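PDB 3TW0: cell wall surface anchor family protein from Streptococcus agalactiae serogroup V, which serves as the adhesive tip pilin of the group B streptococcal pilus and probably attaches the bacterium to host tissue through its von Willebrand factor A-type domain. Local coordinates for residues 191-194 / 195-198; 207-211 / 212-216; 306-310 / 311-315. The protein carries 2 engineered substitutions. All coordinates share one frame; numbering follows the deposited sequence.

Contact 1: residues 191-194 / 195-198; sequences SYQN and QFNS
Gln193 and Asn197 meet through their side-chain amides, one helical turn apart. The two amide planes are turned 50° against each other. Gln193 NE2 donates to Asn197 OD1 over 3.0 Å. The acceptor lies in the amide plane of Gln193, but the donor sits well above the carbonyl plane of Asn197, so it does not lie on a lone pair. Gln193 reaches this place because its chain turns about the CB-CG bond (chi2 63°). On another side of the turn, Tyr192 and Gln195 run side by side and point the same way. Gln195 NE2 comes obliquely to the ring, 3.9 Å from Tyr192 CD1. That amide is fixed from outside: NE2 donates to Thr190 O, and OE1 accepts from Asn185 N.

These are the first two turns of helix 192-201, with Ser191 as N-cap. Ser191 OG accepts from Asn194 N at 3.0 Å. The backbone bond from Gln195 N to Ser191 O starts the helical pattern. Phe196 packs on Leu307 and Glu303 of helix 302-312. Further along, Asn194 O takes two donors, Ser198 N and Ser198 OG, from opposite faces of its carbonyl plane. A water donates to Asn194 OD1 and accepts a weak bond from Asn197 ND2.

Contact 2: residues 207-211 / 212-216; sequences SGILQ and EDFII
Leu210 and Gln211 each offer a backbone carbonyl to the residue three places on, which turns the chain sharply between Leu210 and Phe214. Asp213 N donates to Leu210 O at 3.0 Å, and Phe214 N donates to Gln211 O at 2.8 Å. Both donors stand well above the carbonyl planes, by 50° and 53°.

The turn brings Phe214 back beside Ile209. The two side chains cross at about a right angle, and Ile209 CG2 lies 3.8 Å from Phe214 CE2. The ring presents its edge to the backbone: Ile209 O lies in the ring plane, 3.8 Å from Phe214 CE2. The same methyl, Ile209 CG2, also packs on Asp213 CB at 3.6 Å. It points this way because it is anti to the backbone N, while CG1 lies beside that N (chi1 -65°). Leu210 and Glu212 run side by side, pointing the same way, and touch through their aliphatic parts, with Leu210 CB 3.9 Å from Glu212 CG. Gln211 CG is only loosely against Ile216 CG1, at 4.2 Å.

The carboxylates of Glu212 and Asp213 both form salt bridges with Lys202. Lys202 thus probably offsets the negative charge of two neighbouring acids. A water joins Asp213 OD2 to Leu210 N.

In this vWA-type domain the loop between helices 192-201 and 220-223 packs on helix 302-312, with Phe214 on Tyr308 and Ile209 on Leu307. Two successive i to i+3 bonds, with helical backbone angles at Gln211 and Glu212, make this part of it a short 3-10-like turn.

Contact 3: residues 306-310 / 311-315; sequences TLYFN and GNIRP
Phe309, Asn310 and Tyr308 bury the most surface here, and they meet Asn312, Ile313 and Arg314. Ile313 covers one face of the Phe309 ring. Its CB is 4.2 Å from the ring centroid and 24° off the normal, a CH-pi contact. Ile313 CG2 adds apolar packing on Phe309 CE1 at 3.8 Å. Arg314 approaches the same ring at its edge, with NH1 3.5 Å from Phe309 CE2. The guanidinium and ring planes are steeply inclined.

Asn310 and Arg314 lie side by side and point the same way. Arg314 NH1 is modelled very close to Asn310 OD1, which lies near the guanidinium plane. The detail of this approach is doubtful. Arg314 NH2 is held by Ser347 O.

Tyr308 crosses Asn312 at about a right angle, while ring and amide planes are only 14° apart. Asn312 ND2 donates to Tyr308 O at 3.0 Å. This bond is nearly straight (166°) and uses a lone pair in the carbonyl plane. The other end of the amide, Asn312 OD1, accepts from Gln211 N. Ile313 CG1 packs obliquely against the tyrosine ring, 3.7 Å from Tyr308 CE2.

Near the end of helix 302-312, Phe309 O receives both Ile313 N, at 2.8 Å, and Arg314 N, from opposite faces of its plane. The i+5 donor to that oxygen marks the widening of the last turn.

Helix 302-312 lies against helix 145-159, where Tyr308 touches Met150 and Phe309 touches Leu149. Phe309 and Ile313 also reach Ile320 of strand 319-324 in the central parallel sheet. Leu307 faces Phe196 and Leu200 of helix 192-201.

Contact 3 packs on the parallel sheet of the domain, and contact 2 packs on contact 3. These two are the closest pair, with centres about 9 Å apart. Gln211 N probably donates to Asn312 OD1 at 2.8 Å, and Ile209 N to Leu307 O at 3.1 Å, so the loop is bonded to helix 302-312 at its middle and near its end. Contact 1 meets both through Phe196: its CE1 lies 3.8 Å from Ile209 CD1 and 3.5 Å from Leu307 CD1. The centre of contact 1 is about 13 Å from that of contact 2 and about 18 Å from that of contact 3. All three lie away from the magnesium site of Ser20, Ser22 and Thr143.

Contact 1: residues 191-194 / 195-198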
loop_
_atom_site.group_PDB
_atom_site.type_symbol
_atom_site.label_atom_id
_atom_site.label_comp_id
_atom_site.label_asym_id
_atom_site.label_seq_id
_atom_site.Cartn_x
_atom_site.Cartn_y
_atom_site.Cartn_z
ATOM N N SER A 191 -21.255 -12.027 15.209
ATOM C CA SER A 191 -21.285 -10.806 14.390
ATOM C C SER A 191 -19.875 -10.397 13.981
ATOM O O SER A 191 -18.911 -10.675 14.686
ATOM C CB SER A 191 -21.932 -9.630 15.145
ATOM O OG SER A 191 -21.054 -9.183 16.156
ATOM N N TYR A 192 -19.758 -9.691 12.859
ATOM C CA TYR A 192 -18.449 -9.204 12.453
ATOM C C TYR A 192 -17.822 -8.274 13.512
ATOM O O TYR A 192 -16.610 -8.327 13.734
ATOM C CB TYR A 192 -18.517 -8.537 11.071
ATOM C CG TYR A 192 -18.798 -9.514 9.956
ATOM C CD1 TYR A 192 -17.911 -10.594 9.721
ATOM C CD2 TYR A 192 -19.919 -9.362 9.107
ATOM C CE1 TYR A 192 -18.148 -11.519 8.685
ATOM C CE2 TYR A 192 -20.150 -10.283 8.045
ATOM C CZ TYR A 192 -19.252 -11.347 7.867
ATOM O OH TYR A 192 -19.415 -12.258 6.876
ATOM N N GLN A 193 -18.640 -7.449 14.176
ATOM C CA GLN A 193 -18.104 -6.594 15.244
ATOM C C GLN A 193 -17.480 -7.428 16.370
ATOM O O GLN A 193 -16.363 -7.157 16.807
ATOM C CB GLN A 193 -19.146 -5.614 15.798
ATOM C CG GLN A 193 -18.534 -4.603 16.806
ATOM C CD GLN A 193 -17.476 -3.693 16.169
ATOM O OE1 GLN A 193 -17.750 -3.014 15.185
ATOM N NE2 GLN A 193 -16.266 -3.685 16.732
ATOM N N ASN A 194 -18.189 -8.457 16.830
ATOM C CA ASN A 194 -17.625 -9.328 17.847
ATOM C C ASN A 194 -16.414 -10.108 17.332
ATOM O O ASN A 194 -15.497 -10.398 18.088
ATOM C CB ASN A 194 -18.690 -10.267 18.440
ATOM C CG ASN A 194 -19.702 -9.530 19.338
ATOM O OD1 ASN A 194 -19.375 -8.508 19.941
ATOM N ND2 ASN A 194 -20.931 -10.055 19.425
ATOM N N GLN A 195 -16.393 -10.443 16.039
ATOM C CA GLN A 195 -15.219 -11.131 15.466
ATOM C C GLN A 195 -14.024 -10.186 15.499
ATOM O O GLN A 195 -12.939 -10.561 15.907
ATOM C CB GLN A 195 -15.485 -11.600 14.027
ATOM C CG GLN A 195 -16.470 -12.761 13.907
ATOM C CD GLN A 195 -16.438 -13.375 12.524
ATOM O OE1 GLN A 195 -15.363 -13.522 11.927
ATOM N NE2 GLN A 195 -17.599 -13.697 12.002
ATOM N N PHE A 196 -14.252 -8.943 15.128
ATOM C CA PHE A 196 -13.185 -7.921 15.067
ATOM C C PHE A 196 -12.613 -7.703 16.462
ATOM O O PHE A 196 -11.390 -7.810 16.694
ATOM C CB PHE A 196 -13.788 -6.625 14.516
ATOM C CG PHE A 196 -12.806 -5.488 14.361
ATOM C CD1 PHE A 196 -11.960 -5.417 13.250
ATOM C CD2 PHE A 196 -12.777 -4.434 15.303
ATOM C CE1 PHE A 196 -11.088 -4.340 13.095
ATOM C CE2 PHE A 196 -11.905 -3.383 15.157
ATOM C CZ PHE A 196 -11.044 -3.328 14.059
ATOM N N ASN A 197 -13.516 -7.424 17.395
ATOM C CA ASN A 197 -13.180 -7.359 18.829
ATOM C C ASN A 197 -12.363 -8.532 19.356
ATOM O O ASN A 197 -11.439 -8.302 20.137
ATOM C CB ASN A 197 -14.451 -7.186 19.668
ATOM C CG ASN A 197 -15.122 -5.853 19.422
ATOM O OD1 ASN A 197 -14.546 -4.980 18.781
ATOM N ND2 ASN A 197 -16.336 -5.678 19.963
ATOM N N SER A 198 -12.665 -9.771 18.942
ATOM C CA SER A 198 -11.822 -10.906 19.357
ATOM C C SER A 198 -10.418 -10.854 18.753
ATOM O O SER A 198 -9.456 -11.324 19.388
ATOM C CB SER A 198 -12.455 -12.270 19.058
ATOM O OG SER A 198 -13.763 -12.329 19.606
HETATM O O HOH W 1 -17.067 -8.429 21.675
#

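Contact 2: residues 207-211 / 212-216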
loop_
_atom_site.group_PDB
_atom_site.type_symbol
_atom_site.label_atom_id
_atom_site.label_comp_id
_atom_site.label_asym_id
_atom_site.label_seq_id
_atom_site.Cartn_x
_atom_site.Cartn_y
_atom_site.Cartn_z
ATOM N N SER A 207 -5.178 -2.410 20.263
ATOM C CA SER A 207 -5.103 -1.376 19.206
ATOM C C SER A 207 -4.776 -1.961 17.835
ATOM O O SER A 207 -4.622 -1.207 16.883
ATOM C CB SER A 207 -3.992 -0.361 19.493
ATOM O OG SER A 207 -2.751 -1.018 19.620
ATOM N N GLY A 208 -4.608 -3.271 17.756
ATOM C CA GLY A 208 -4.176 -3.926 16.492
ATOM C C GLY A 208 -4.702 -5.331 16.339
ATOM O O GLY A 208 -5.461 -5.827 17.187
ATOM N N ILE A 209 -4.256 -5.993 15.268
ATOM C CA ILE A 209 -4.646 -7.341 14.936
ATOM C C ILE A 209 -3.375 -8.079 14.523
ATOM O O ILE A 209 -2.504 -7.506 13.812
ATOM C CB ILE A 209 -5.647 -7.366 13.756
ATOM C CG1 ILE A 209 -6.970 -6.689 14.147
ATOM C CG2 ILE A 209 -5.884 -8.799 13.260
ATOM C CD1 ILE A 209 -8.069 -6.688 13.033
ATOM N N LEU A 210 -3.259 -9.325 14.968
ATOM C CA LEU A 210 -2.067 -10.112 14.686
ATOM C C LEU A 210 -2.045 -10.525 13.217
ATOM O O LEU A 210 -3.094 -10.662 12.596
ATOM C CB LEU A 210 -1.978 -11.354 15.589
ATOM C CG LEU A 210 -1.588 -11.168 17.068
ATOM C CD1 LEU A 210 -1.854 -12.462 17.864
ATOM C CD2 LEU A 210 -0.127 -10.668 17.294
ATOM N N GLN A 211 -0.845 -10.735 12.683
ATOM C CA GLN A 211 -0.693 -11.253 11.320
ATOM C C GLN A 211 -1.576 -12.473 11.022
ATOM O O GLN A 211 -2.184 -12.571 9.936
ATOM C CB GLN A 211 0.775 -11.584 11.006
ATOM C CG GLN A 211 0.994 -11.965 9.534
ATOM C CD GLN A 211 2.442 -11.926 9.109
ATOM O OE1 GLN A 211 3.122 -10.906 9.232
ATOM N NE2 GLN A 211 2.917 -13.037 8.573
ATOM N N GLU A 212 -1.670 -13.380 11.993
ATOM C CA GLU A 212 -2.402 -14.638 11.821
ATOM C C GLU A 212 -3.903 -14.443 11.485
ATOM O O GLU A 212 -4.552 -15.368 10.999
ATOM C CB GLU A 212 -2.248 -15.523 13.060
ATOM C CG GLU A 212 -2.936 -14.910 14.276
ATOM C CD GLU A 212 -2.779 -15.745 15.518
ATOM O OE1 GLU A 212 -1.648 -16.145 15.806
ATOM O OE2 GLU A 212 -3.778 -16.002 16.206
ATOM N N ASP A 213 -4.445 -13.253 11.773
ATOM C CA ASP A 213 -5.835 -12.958 11.470
ATOM C C ASP A 213 -5.962 -12.050 10.254
ATOM O O ASP A 213 -7.026 -11.466 10.034
ATOM C CB ASP A 213 -6.537 -12.310 12.665
ATOM C CG ASP A 213 -6.649 -13.248 13.842
ATOM O OD1 ASP A 213 -7.177 -14.375 13.672
ATOM O OD2 ASP A 213 -6.195 -12.863 14.933
ATOM N N PHE A 214 -4.872 -11.913 9.500
ATOM C CA PHE A 214 -4.924 -11.380 8.127
ATOM C C PHE A 214 -4.783 -12.551 7.133
ATOM O O PHE A 214 -4.192 -13.601 7.452
ATOM C CB PHE A 214 -3.811 -10.353 7.863
ATOM C CG PHE A 214 -4.068 -8.973 8.458
ATOM C CD1 PHE A 214 -4.642 -7.949 7.687
ATOM C CD2 PHE A 214 -3.696 -8.691 9.775
ATOM C CE1 PHE A 214 -4.866 -6.651 8.215
ATOM C CE2 PHE A 214 -3.899 -7.412 10.332
ATOM C CZ PHE A 214 -4.494 -6.381 9.558
ATOM N N ILE A 215 -5.363 -12.376 5.943
ATOM C CA ILE A 215 -5.221 -13.340 4.847
ATOM C C ILE A 215 -3.948 -13.026 4.119
ATOM O O ILE A 215 -3.849 -12.061 3.377
ATOM C CB ILE A 215 -6.430 -13.310 3.869
ATOM C CG1 ILE A 215 -7.739 -13.430 4.678
ATOM C CG2 ILE A 215 -6.325 -14.450 2.830
ATOM C CD1 ILE A 215 -9.021 -13.615 3.822
ATOM N N ILE A 216 -2.962 -13.864 4.339
ATOM C CA ILE A 216 -1.619 -13.614 3.863
ATOM C C ILE A 216 -1.119 -14.769 3.007
ATOM O O ILE A 216 -0.178 -14.605 2.232
ATOM C CB ILE A 216 -0.663 -13.466 5.087
ATOM C CG1 ILE A 216 -1.082 -12.252 5.935
ATOM C CG2 ILE A 216 0.774 -13.394 4.668
ATOM C CD1 ILE A 216 -0.814 -10.981 5.350
HETATM O O HOH W 2 -5.485 -10.737 16.136
#

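Contact 3: residues 306-310 / 311-315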
loop_
_atom_site.group_PDB
_atom_site.type_symbol
_atom_site.label_atom_id
_atom_site.label_comp_id
_atom_site.label_asym_id
_atom_site.label_seq_id
_atom_site.Cartn_x
_atom_site.Cartn_y
_atom_site.Cartn_z
ATOM N N THR A 306 -2.982 0.308 9.913
ATOM C CA THR A 306 -2.734 0.769 11.305
ATOM C C THR A 306 -2.884 -0.388 12.298
ATOM O O THR A 306 -2.037 -0.578 13.184
ATOM C CB THR A 306 -3.692 1.946 11.691
ATOM O OG1 THR A 306 -3.528 3.016 10.758
ATOM C CG2 THR A 306 -3.400 2.482 13.111
ATOM N N LEU A 307 -3.932 -1.181 12.108
ATOM C CA LEU A 307 -4.167 -2.338 12.940
ATOM C C LEU A 307 -3.022 -3.331 12.795
ATOM O O LEU A 307 -2.524 -3.881 13.785
ATOM C CB LEU A 307 -5.520 -2.967 12.623
ATOM C CG LEU A 307 -6.794 -2.222 13.036
ATOM C CD1 LEU A 307 -7.994 -2.834 12.324
ATOM C CD2 LEU A 307 -7.009 -2.206 14.583
ATOM N N TYR A 308 -2.558 -3.543 11.566
ATOM C CA TYR A 308 -1.429 -4.429 11.400
ATOM C C TYR A 308 -0.191 -3.841 12.075
ATOM O O TYR A 308 0.555 -4.560 12.752
ATOM C CB TYR A 308 -1.111 -4.708 9.917
ATOM C CG TYR A 308 0.283 -5.227 9.819
ATOM C CD1 TYR A 308 0.558 -6.570 10.015
ATOM C CD2 TYR A 308 1.342 -4.346 9.653
ATOM C CE1 TYR A 308 1.866 -7.043 9.995
ATOM C CE2 TYR A 308 2.651 -4.796 9.636
ATOM C CZ TYR A 308 2.903 -6.141 9.800
ATOM O OH TYR A 308 4.219 -6.548 9.770
ATOM N N PHE A 309 0.027 -2.541 11.893
ATOM C CA PHE A 309 1.169 -1.856 12.496
ATOM C C PHE A 309 1.133 -2.039 14.016
ATOM O O PHE A 309 2.109 -2.485 14.628
ATOM C CB PHE A 309 1.154 -0.370 12.133
ATOM C CG PHE A 309 2.315 0.417 12.702
ATOM C CD1 PHE A 309 3.526 0.525 11.998
ATOM C CD2 PHE A 309 2.198 1.061 13.947
ATOM C CE1 PHE A 309 4.616 1.248 12.544
ATOM C CE2 PHE A 309 3.265 1.770 14.487
ATOM C CZ PHE A 309 4.465 1.886 13.784
ATOM N N ASN A 310 -0.016 -1.710 14.606
ATOM C CA ASN A 310 -0.167 -1.742 16.054
ATOM C C ASN A 310 -0.131 -3.150 16.635
ATOM O O ASN A 310 0.226 -3.340 17.783
ATOM C CB ASN A 310 -1.450 -1.016 16.484
ATOM C CG ASN A 310 -1.342 0.502 16.353
ATOM O OD1 ASN A 310 -0.243 1.048 16.311
ATOM N ND2 ASN A 310 -2.490 1.190 16.290
ATOM N N GLY A 311 -0.498 -4.140 15.843
ATOM C CA GLY A 311 -0.498 -5.520 16.297
ATOM C C GLY A 311 0.856 -6.201 16.222
ATOM O O GLY A 311 1.153 -7.089 17.031
ATOM N N ASN A 312 1.682 -5.811 15.254
ATOM C CA ASN A 312 2.847 -6.624 14.865
ATOM C C ASN A 312 4.171 -5.846 14.809
ATOM O O ASN A 312 5.252 -6.457 14.837
ATOM C CB ASN A 312 2.583 -7.318 13.499
ATOM C CG ASN A 312 1.300 -8.146 13.484
ATOM O OD1 ASN A 312 1.335 -9.333 13.782
ATOM N ND2 ASN A 312 0.160 -7.526 13.132
ATOM N N ILE A 313 4.093 -4.514 14.711
ATOM C CA ILE A 313 5.282 -3.678 14.647
ATOM C C ILE A 313 5.542 -2.927 15.941
ATOM O O ILE A 313 6.604 -3.064 16.501
ATOM C CB ILE A 313 5.232 -2.616 13.518
ATOM C CG1 ILE A 313 4.813 -3.227 12.173
ATOM C CG2 ILE A 313 6.562 -1.843 13.429
ATOM C CD1 ILE A 313 5.779 -4.214 11.567
ATOM N N ARG A 314 4.583 -2.106 16.364
ATOM C CA ARG A 314 4.716 -1.241 17.552
ATOM C C ARG A 314 5.167 -2.013 18.800
ATOM O O ARG A 314 6.047 -1.543 19.513
ATOM C CB ARG A 314 3.402 -0.516 17.833
ATOM C CG ARG A 314 3.486 0.539 18.926
ATOM C CD ARG A 314 2.130 1.206 19.158
ATOM N NE ARG A 314 2.345 2.635 19.014
ATOM C CZ ARG A 314 1.933 3.376 17.990
ATOM N NH1 ARG A 314 1.197 2.861 17.025
ATOM N NH2 ARG A 314 2.230 4.662 17.962
ATOM N N PRO A 315 4.592 -3.207 19.049
ATOM C CA PRO A 315 5.072 -4.005 20.197
ATOM C C PRO A 315 6.569 -4.402 20.179
ATOM O O PRO A 315 7.110 -4.713 21.241
ATOM C CB PRO A 315 4.202 -5.275 20.146
ATOM C CG PRO A 315 2.992 -4.910 19.373
ATOM C CD PRO A 315 3.455 -3.861 18.363
#